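Local coordinates for protein pectate lyase/Amb allergen (Acidovorax citrulli, PDB 4HWV) that probably cleaves pectate, a plant cell-wall polysaccharide, by elimination, as a calcium-binding secreted enzyme of polysaccharide lyase family 1, at residues Y352-W365 with N382-R394. Residues are numbered along the deposited sequence; the frame is centred on the assembly and turned at random. Where two conformers were deposited one is given.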
loop_
_atom_site.group_PDB
_atom_site.type_symbol
_atom_site.label_atom_id
_atom_site.label_comp_id
_atom_site.label_asym_id
_atom_site.label_seq_id
_atom_site.Cartn_x
_atom_site.Cartn_y
_atom_site.Cartn_z
ATOM N N TYR A 352 -15.830 7.724 15.587
ATOM C CA TYR A 352 -15.576 6.315 15.865
ATOM C C TYR A 352 -14.088 6.056 15.694
ATOM O O TYR A 352 -13.554 6.153 14.583
ATOM C CB TYR A 352 -16.363 5.437 14.893
ATOM C CG TYR A 352 -16.087 3.954 15.004
ATOM C CD1 TYR A 352 -15.796 3.358 16.227
ATOM C CD2 TYR A 352 -16.161 3.140 13.888
ATOM C CE1 TYR A 352 -15.559 1.997 16.322
ATOM C CE2 TYR A 352 -15.922 1.775 13.973
ATOM C CZ TYR A 352 -15.627 1.215 15.197
ATOM O OH TYR A 352 -15.415 -0.143 15.300
ATOM N N TYR A 353 -13.426 5.741 16.806
ATOM C CA TYR A 353 -12.026 5.346 16.816
ATOM C C TYR A 353 -11.958 3.833 16.788
ATOM O O TYR A 353 -12.628 3.164 17.579
ATOM C CB TYR A 353 -11.371 5.807 18.107
ATOM C CG TYR A 353 -11.269 7.299 18.319
ATOM C CD1 TYR A 353 -12.355 8.052 18.794
ATOM C CD2 TYR A 353 -10.062 7.956 18.102
ATOM C CE1 TYR A 353 -12.221 9.421 19.028
ATOM C CE2 TYR A 353 -9.926 9.313 18.325
ATOM C CZ TYR A 353 -10.997 10.043 18.799
ATOM O OH TYR A 353 -10.861 11.392 19.031
ATOM N N GLU A 354 -11.125 3.295 15.909
ATOM C CA GLU A 354 -11.031 1.861 15.725
ATOM C C GLU A 354 -9.589 1.462 15.461
ATOM O O GLU A 354 -8.997 1.875 14.453
ATOM C CB GLU A 354 -11.925 1.417 14.560
ATOM C CG GLU A 354 -11.914 -0.091 14.316
ATOM C CD GLU A 354 -12.751 -0.544 13.124
ATOM O OE1 GLU A 354 -13.207 0.314 12.339
ATOM O OE2 GLU A 354 -12.933 -1.764 12.972
ATOM N N ASN A 355 -9.017 0.659 16.355
ATOM C CA ASN A 355 -7.625 0.242 16.205
ATOM C C ASN A 355 -7.351 -0.921 17.149
ATOM O O ASN A 355 -8.259 -1.404 17.855
ATOM C CB ASN A 355 -6.664 1.418 16.488
ATOM C CG ASN A 355 -5.306 1.275 15.774
ATOM O OD1 ASN A 355 -4.970 0.201 15.274
ATOM N ND2 ASN A 355 -4.510 2.348 15.764
ATOM N N THR A 356 -6.099 -1.363 17.154
ATOM C CA THR A 356 -5.618 -2.317 18.134
ATOM C C THR A 356 -4.327 -1.800 18.743
ATOM O O THR A 356 -3.601 -1.038 18.110
ATOM C CB THR A 356 -5.381 -3.695 17.508
ATOM O OG1 THR A 356 -4.904 -4.591 18.526
ATOM C CG2 THR A 356 -4.363 -3.632 16.367
ATOM N N ARG A 357 -4.027 -2.247 19.960
ATOM C CA ARG A 357 -2.748 -1.952 20.593
ATOM C C ARG A 357 -1.688 -2.984 20.238
ATOM O O ARG A 357 -0.538 -2.822 20.622
ATOM C CB ARG A 357 -2.910 -1.883 22.117
ATOM C CG ARG A 357 -3.727 -0.662 22.584
ATOM C CD ARG A 357 -3.717 -0.485 24.104
ATOM N NE ARG A 357 -2.372 -0.209 24.603
ATOM C CZ ARG A 357 -1.604 -1.105 25.222
ATOM N NH1 ARG A 357 -2.052 -2.341 25.449
ATOM N NH2 ARG A 357 -0.382 -0.764 25.621
ATOM N N ASP A 358 -2.075 -4.042 19.524
ATOM C CA ASP A 358 -1.151 -5.109 19.136
ATOM C C ASP A 358 0.102 -4.511 18.492
ATOM O O ASP A 358 0.007 -3.841 17.466
ATOM C CB ASP A 358 -1.865 -6.045 18.151
ATOM C CG ASP A 358 -1.063 -7.305 17.828
ATOM O OD1 ASP A 358 0.183 -7.269 17.834
ATOM O OD2 ASP A 358 -1.698 -8.347 17.547
ATOM N N ALA A 359 1.267 -4.763 19.087
ATOM C CA ALA A 359 2.495 -4.088 18.687
ATOM C C ALA A 359 2.955 -4.520 17.300
ATOM O O ALA A 359 3.829 -3.878 16.696
ATOM C CB ALA A 359 3.598 -4.332 19.717
ATOM N N SER A 360 2.364 -5.591 16.779
ATOM C CA SER A 360 2.738 -6.072 15.453
ATOM C C SER A 360 1.921 -5.444 14.328
ATOM O O SER A 360 2.250 -5.639 13.160
ATOM C CB SER A 360 2.651 -7.602 15.377
ATOM O OG SER A 360 1.301 -8.047 15.334
ATOM N N ALA A 361 0.858 -4.714 14.672
ATOM C CA ALA A 361 0.045 -4.006 13.680
ATOM C C ALA A 361 0.863 -2.934 12.957
ATOM O O ALA A 361 1.894 -2.491 13.450
ATOM C CB ALA A 361 -1.187 -3.379 14.349
ATOM N N ASP A 362 0.391 -2.488 11.803
ATOM C CA ASP A 362 1.128 -1.455 11.063
ATOM C C ASP A 362 1.136 -0.115 11.795
ATOM O O ASP A 362 2.158 0.591 11.832
ATOM C CB ASP A 362 0.558 -1.258 9.665
ATOM C CG ASP A 362 1.156 -2.217 8.656
ATOM O OD1 ASP A 362 1.905 -3.143 9.058
ATOM O OD2 ASP A 362 0.873 -2.044 7.451
ATOM N N TYR A 363 0.003 0.221 12.403
ATOM C CA TYR A 363 -0.134 1.480 13.127
ATOM C C TYR A 363 -0.746 1.205 14.490
ATOM O O TYR A 363 -1.876 1.587 14.760
ATOM C CB TYR A 363 -0.998 2.464 12.337
ATOM C CG TYR A 363 -0.351 2.927 11.057
ATOM C CD1 TYR A 363 0.620 3.936 11.069
ATOM C CD2 TYR A 363 -0.711 2.363 9.830
ATOM C CE1 TYR A 363 1.219 4.373 9.900
ATOM C CE2 TYR A 363 -0.111 2.781 8.644
ATOM C CZ TYR A 363 0.845 3.796 8.681
ATOM O OH TYR A 363 1.456 4.237 7.522
ATOM N N PRO A 364 0.002 0.515 15.359
ATOM C CA PRO A 364 -0.575 0.199 16.675
ATOM C C PRO A 364 -0.955 1.472 17.421
ATOM O O PRO A 364 -0.229 2.459 17.383
ATOM C CB PRO A 364 0.569 -0.529 17.418
ATOM C CG PRO A 364 1.541 -0.913 16.348
ATOM C CD PRO A 364 1.416 0.134 15.261
ATOM N N TRP A 365 -2.088 1.436 18.102
ATOM C CA TRP A 365 -2.536 2.563 18.896
ATOM C C TRP A 365 -1.535 2.904 20.001
ATOM O O TRP A 365 -1.142 2.049 20.816
ATOM C CB TRP A 365 -3.854 2.207 19.548
ATOM C CG TRP A 365 -4.485 3.277 20.403
ATOM C CD1 TRP A 365 -4.137 3.627 21.685
ATOM C CD2 TRP A 365 -5.610 4.098 20.052
ATOM N NE1 TRP A 365 -4.965 4.617 22.144
ATOM C CE2 TRP A 365 -5.884 4.919 21.165
ATOM C CE3 TRP A 365 -6.405 4.221 18.901
ATOM C CZ2 TRP A 365 -6.925 5.832 21.174
ATOM C CZ3 TRP A 365 -7.443 5.123 18.921
ATOM C CH2 TRP A 365 -7.696 5.920 20.053
ATOM N N ASN A 382 -18.251 9.930 21.739
ATOM C CA ASN A 382 -17.309 9.241 20.863
ATOM C C ASN A 382 -17.278 7.769 21.250
ATOM O O ASN A 382 -17.343 7.431 22.443
ATOM C CB ASN A 382 -15.909 9.836 20.996
ATOM C CG ASN A 382 -15.857 11.286 20.534
ATOM O OD1 ASN A 382 -15.857 11.555 19.336
ATOM N ND2 ASN A 382 -15.822 12.224 21.481
ATOM N N VAL A 383 -17.161 6.905 20.244
ATOM C CA VAL A 383 -17.026 5.467 20.459
ATOM C C VAL A 383 -15.626 5.024 20.102
ATOM O O VAL A 383 -15.109 5.412 19.062
ATOM C CB VAL A 383 -18.024 4.690 19.604
ATOM C CG1 VAL A 383 -17.783 3.176 19.723
ATOM C CG2 VAL A 383 -19.436 5.055 19.986
ATOM N N VAL A 384 -15.035 4.209 20.972
ATOM C CA VAL A 384 -13.706 3.673 20.755
ATOM C C VAL A 384 -13.753 2.147 20.803
ATOM O O VAL A 384 -14.210 1.561 21.793
ATOM C CB VAL A 384 -12.700 4.203 21.826
ATOM C CG1 VAL A 384 -11.285 3.673 21.563
ATOM C CG2 VAL A 384 -12.730 5.720 21.891
ATOM N N SER A 385 -13.305 1.523 19.719
ATOM C CA SER A 385 -13.069 0.086 19.689
ATOM C C SER A 385 -11.569 -0.112 19.623
ATOM O O SER A 385 -10.952 0.181 18.602
ATOM C CB SER A 385 -13.695 -0.538 18.449
ATOM O OG SER A 385 -13.306 -1.899 18.338
ATOM N N LEU A 386 -10.991 -0.588 20.714
ATOM C CA LEU A 386 -9.545 -0.670 20.833
ATOM C C LEU A 386 -9.199 -2.066 21.314
ATOM O O LEU A 386 -9.378 -2.389 22.496
ATOM C CB LEU A 386 -9.031 0.421 21.782
ATOM C CG LEU A 386 -7.510 0.531 21.921
ATOM C CD1 LEU A 386 -6.850 0.585 20.549
ATOM C CD2 LEU A 386 -7.160 1.769 22.716
ATOM N N ALA A 387 -8.745 -2.898 20.378
ATOM C CA ALA A 387 -8.387 -4.278 20.670
ATOM C C ALA A 387 -6.965 -4.377 21.199
ATOM O O ALA A 387 -6.261 -3.382 21.332
ATOM C CB ALA A 387 -8.550 -5.132 19.416
ATOM N N GLY A 388 -6.542 -5.595 21.496
ATOM C CA GLY A 388 -5.175 -5.808 21.925
ATOM C C GLY A 388 -5.062 -7.163 22.586
ATOM O O GLY A 388 -5.906 -7.531 23.408
ATOM N N PRO A 389 -4.028 -7.933 22.219
ATOM C CA PRO A 389 -3.874 -9.286 22.752
ATOM C C PRO A 389 -3.340 -9.289 24.179
ATOM O O PRO A 389 -3.428 -10.323 24.836
ATOM C CB PRO A 389 -2.836 -9.904 21.809
ATOM C CG PRO A 389 -2.012 -8.743 21.373
ATOM C CD PRO A 389 -3.010 -7.631 21.195
ATOM N N ASP A 390 -2.789 -8.177 24.660
ATOM C CA ASP A 390 -2.067 -8.233 25.939
ATOM C C ASP A 390 -2.925 -7.951 27.173
ATOM O O ASP A 390 -2.843 -8.655 28.179
ATOM C CB ASP A 390 -0.848 -7.304 25.920
ATOM N N ARG A 391 -3.738 -6.910 27.097
ATOM C CA ARG A 391 -4.550 -6.482 28.235
ATOM C C ARG A 391 -5.707 -5.643 27.707
ATOM O O ARG A 391 -5.621 -5.092 26.611
ATOM C CB ARG A 391 -3.714 -5.628 29.193
ATOM C CG ARG A 391 -3.292 -4.275 28.616
ATOM C CD ARG A 391 -3.034 -3.269 29.723
ATOM N NE ARG A 391 -2.321 -2.081 29.264
ATOM C CZ ARG A 391 -2.906 -1.019 28.712
ATOM N NH1 ARG A 391 -4.225 -0.998 28.525
ATOM N NH2 ARG A 391 -2.173 0.023 28.335
ATOM N N PRO A 392 -6.796 -5.531 28.482
ATOM C CA PRO A 392 -7.878 -4.637 28.036
ATOM C C PRO A 392 -7.432 -3.179 27.943
ATOM O O PRO A 392 -6.667 -2.688 28.769
ATOM C CB PRO A 392 -8.931 -4.772 29.140
ATOM C CG PRO A 392 -8.598 -6.044 29.860
ATOM C CD PRO A 392 -7.118 -6.242 29.733
ATOM N N ALA A 393 -7.917 -2.486 26.919
ATOM C CA ALA A 393 -7.733 -1.044 26.845
ATOM C C ALA A 393 -8.386 -0.357 28.046
ATOM O O ALA A 393 -9.370 -0.852 28.596
ATOM C CB ALA A 393 -8.330 -0.522 25.557
ATOM N N ARG A 394 -7.827 0.785 28.435
ATOM C CA ARG A 394 -8.299 1.569 29.573
ATOM C C ARG A 394 -8.528 3.008 29.132
ATOM O O ARG A 394 -7.964 3.435 28.131
ATOM C CB ARG A 394 -7.217 1.606 30.660
ATOM C CG ARG A 394 -6.780 0.278 31.188
ATOM C CD ARG A 394 -7.932 -0.368 31.919
HETATM O O HOH W 1 -10.850 -2.647 17.180
#
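Strands 352-356 and 383-387 run parallel, their axes 4.5 Å apart, joined by five backbone hydrogen bonds, from Tyr353 N to Val383 O at 2.8 Å through to Arg357 N on Ala387 O. Tyr353, Asn355, Val384 and Leu386 point to one face, where Leu386 meets Trp365, brought back by the loop after strand 352-356. Leu386 CD2 sits over the five-membered ring of Trp365, 3.6 Å from its centroid and 6° off the normal, a CH-pi contact, while Leu386 CD1 packs on Trp365 CB at 3.6 Å; a branched leucine thus engages ring and stem. The indole NE1-H donates to the backbone O of Asp397. The strands belong to successive coils of the family's right-handed parallel beta-helix, paired in register. Buried Asn355 suits its place by bonding both ways: Thr356 N comes from above the carbonyl plane of Asn355 OD1, and Asn355 ND2 points in its amide plane at Tyr363 O (2.9 Å). On the other face, the anti chi1 of Tyr352 (175°) lays its ring along the neighbouring strand, edge at Val383 O and Tyr352 OH 3.6 Å from Ser385 CB; helix 470-477 also packs on Tyr352. Thr356 OG1 accepts from Asp358 N, an ST turn. Gly388 has backbone angles that call for glycine: a CB would jam against the preceding carbonyl O and crowd Arg357 CB. Beyond, the Arg357 and Arg391 guanidiniums stack, planes at 16°; a salt bridge from Arg391 to Asp397 probably eases the like charges.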